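Cytochrome P450 (CYP102L1) (Mycobacterium phage Adler, PDB 6N6Q) probably acts as a haem-thiolate monooxygenase, a virus-encoded cytochrome P450 that uses its bound haem iron to activate oxygen. Local coordinates at residues A[326-331]-A[432-437]. Sequence-based numbering, arbitrary orientation.
Sequences AKLRYL and ALAAIL
With CG swung anti to the backbone N (chi1 -166°), Leu331 sends its isobutyl fork from the first turn of helix 329-341 to helix 422-439, while Leu328, whose CG lies anti to its own carbonyl carbon (chi1 -60°), brings one methyl to the same helix. In the cytochrome P450 fold these helices correspond to K, which carries the ExxR motif, and L, which follows the loop of the cysteine that ligates haem iron. The contact is thus a joint between two helices of the P450 core, made by apolar side chains, one of which also packs on the backbone; no hydrogen bond passes between the two segments.

Leu331 does most of the work. Its two methyls, CD1 and CD2, straddle Leu433 CB, each 4.1 Å from it, where the two leucine side chains run aslant to one another. Beyond that atom they part, CD1 toward Leu437 and CD2 toward Ala434. CD2 sits close over the backbone of the partner helix, 3.6 Å from Ala434 N, and also meets Ala434 CB at 3.8 Å, an approach consistent with the short side chain of Ala434. Leu328 CD1 reaches the same methyl, 4.0 Å from Ala434 CB, so the two leucines converge on it side by side.

Leu328 occupies the N-cap position and forms the centre of an inverse gamma turn. Just beyond it, Glu307 from helix 298-311 holds the first-turn amides, its OE2 accepting a hydrogen bond from Tyr330 N and its OE1 one from Leu331 N. Leu433 also packs on Ala290 and Leu291 of helix 265-296, with its side chain about 10 Å from the haem. One turn after Leu433, Leu437 passes Leu331 in the opposite direction, and their CD1 methyls meet at 4.2 Å.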
loop_
_atom_site.group_PDB
_atom_site.type_symbol
_atom_site.label_atom_id
_atom_site.label_comp_id
_atom_site.label_asym_id
_atom_site.label_seq_id
_atom_site.Cartn_x
_atom_site.Cartn_y
_atom_site.Cartn_z
ATOM N N ALA A 326 -10.307 16.741 -0.761
ATOM C CA ALA A 326 -10.266 16.588 -2.210
ATOM C C ALA A 326 -10.058 17.908 -2.939
ATOM O O ALA A 326 -9.732 17.891 -4.132
ATOM C CB ALA A 326 -11.549 15.921 -2.707
ATOM N N LYS A 327 -10.236 19.044 -2.262
ATOM C CA LYS A 327 -10.031 20.340 -2.894
ATOM C C LYS A 327 -8.560 20.725 -2.992
ATOM O O LYS A 327 -8.241 21.711 -3.665
ATOM C CB LYS A 327 -10.805 21.426 -2.137
ATOM C CG LYS A 327 -12.322 21.276 -2.224
ATOM C CD LYS A 327 -13.058 22.495 -1.683
ATOM C CE LYS A 327 -12.877 22.647 -0.181
ATOM N NZ LYS A 327 -13.793 23.668 0.409
ATOM N N LEU A 328 -7.665 19.979 -2.349
ATOM C CA LEU A 328 -6.227 20.227 -2.449
ATOM C C LEU A 328 -5.726 19.570 -3.729
ATOM O O LEU A 328 -5.253 18.432 -3.727
ATOM C CB LEU A 328 -5.501 19.693 -1.219
ATOM C CG LEU A 328 -5.928 20.287 0.124
ATOM C CD1 LEU A 328 -5.226 19.583 1.276
ATOM C CD2 LEU A 328 -5.651 21.782 0.160
ATOM N N ARG A 329 -5.835 20.303 -4.839
ATOM C CA ARG A 329 -5.489 19.741 -6.143
ATOM C C ARG A 329 -3.997 19.451 -6.252
ATOM O O ARG A 329 -3.598 18.356 -6.666
ATOM C CB ARG A 329 -5.924 20.690 -7.259
ATOM C CG ARG A 329 -5.177 20.460 -8.567
ATOM C CD ARG A 329 -5.404 21.585 -9.562
ATOM N NE ARG A 329 -4.394 21.586 -10.618
ATOM C CZ ARG A 329 -4.489 20.895 -11.749
ATOM N NH1 ARG A 329 -5.554 20.138 -11.979
ATOM N NH2 ARG A 329 -3.518 20.959 -12.651
ATOM N N TYR A 330 -3.154 20.423 -5.894
ATOM C CA TYR A 330 -1.721 20.256 -6.113
ATOM C C TYR A 330 -1.137 19.183 -5.203
ATOM O O TYR A 330 -0.263 18.418 -5.625
ATOM C CB TYR A 330 -0.990 21.582 -5.911
ATOM C CG TYR A 330 0.473 21.502 -6.281
ATOM C CD1 TYR A 330 0.871 21.513 -7.612
ATOM C CD2 TYR A 330 1.454 21.406 -5.304
ATOM C CE1 TYR A 330 2.207 21.435 -7.959
ATOM C CE2 TYR A 330 2.793 21.327 -5.642
ATOM C CZ TYR A 330 3.162 21.343 -6.971
ATOM O OH TYR A 330 4.492 21.266 -7.315
ATOM N N LEU A 331 -1.602 19.110 -3.953
ATOM C CA LEU A 331 -1.122 18.061 -3.060
ATOM C C LEU A 331 -1.514 16.680 -3.569
ATOM O O LEU A 331 -0.765 15.714 -3.385
ATOM C CB LEU A 331 -1.655 18.285 -1.645
ATOM C CG LEU A 331 -0.981 17.462 -0.545
ATOM C CD1 LEU A 331 0.532 17.612 -0.620
ATOM C CD2 LEU A 331 -1.492 17.875 0.825
ATOM N N ALA A 432 -2.454 13.558 5.949
ATOM C CA ALA A 432 -1.161 13.412 6.607
ATOM C C ALA A 432 -0.153 14.416 6.062
ATOM O O ALA A 432 0.566 15.071 6.827
ATOM C CB ALA A 432 -0.644 11.983 6.434
ATOM N N LEU A 433 -0.086 14.552 4.735
ATOM C CA LEU A 433 0.866 15.481 4.135
ATOM C C LEU A 433 0.462 16.929 4.380
ATOM O O LEU A 433 1.320 17.785 4.623
ATOM C CB LEU A 433 0.994 15.208 2.638
ATOM C CG LEU A 433 1.856 14.006 2.257
ATOM C CD1 LEU A 433 1.684 13.683 0.790
ATOM C CD2 LEU A 433 3.314 14.287 2.572
ATOM N N ALA A 434 -0.840 17.223 4.314
ATOM C CA ALA A 434 -1.298 18.590 4.536
ATOM C C ALA A 434 -0.961 19.060 5.944
ATOM O O ALA A 434 -0.530 20.202 6.138
ATOM C CB ALA A 434 -2.801 18.694 4.282
ATOM N N ALA A 435 -1.139 18.187 6.939
ATOM C CA ALA A 435 -0.828 18.561 8.314
ATOM C C ALA A 435 0.667 18.785 8.505
ATOM O O ALA A 435 1.077 19.722 9.199
ATOM C CB ALA A 435 -1.339 17.490 9.277
ATOM N N ILE A 436 1.498 17.939 7.895
ATOM C CA ILE A 436 2.943 18.068 8.060
ATOM C C ILE A 436 3.443 19.358 7.419
ATOM O O ILE A 436 4.208 20.116 8.029
ATOM C CB ILE A 436 3.655 16.828 7.488
ATOM C CG1 ILE A 436 3.340 15.598 8.343
ATOM C CG2 ILE A 436 5.157 17.058 7.406
ATOM C CD1 ILE A 436 3.833 14.297 7.756
ATOM N N LEU A 437 3.012 19.633 6.185
ATOM C CA LEU A 437 3.436 20.853 5.502
ATOM C C LEU A 437 2.909 22.104 6.194
ATOM O O LEU A 437 3.560 23.154 6.153
ATOM C CB LEU A 437 2.971 20.830 4.049
ATOM C CG LEU A 437 3.674 19.849 3.114
ATOM C CD1 LEU A 437 3.073 19.945 1.728
ATOM C CD2 LEU A 437 5.166 20.134 3.081
#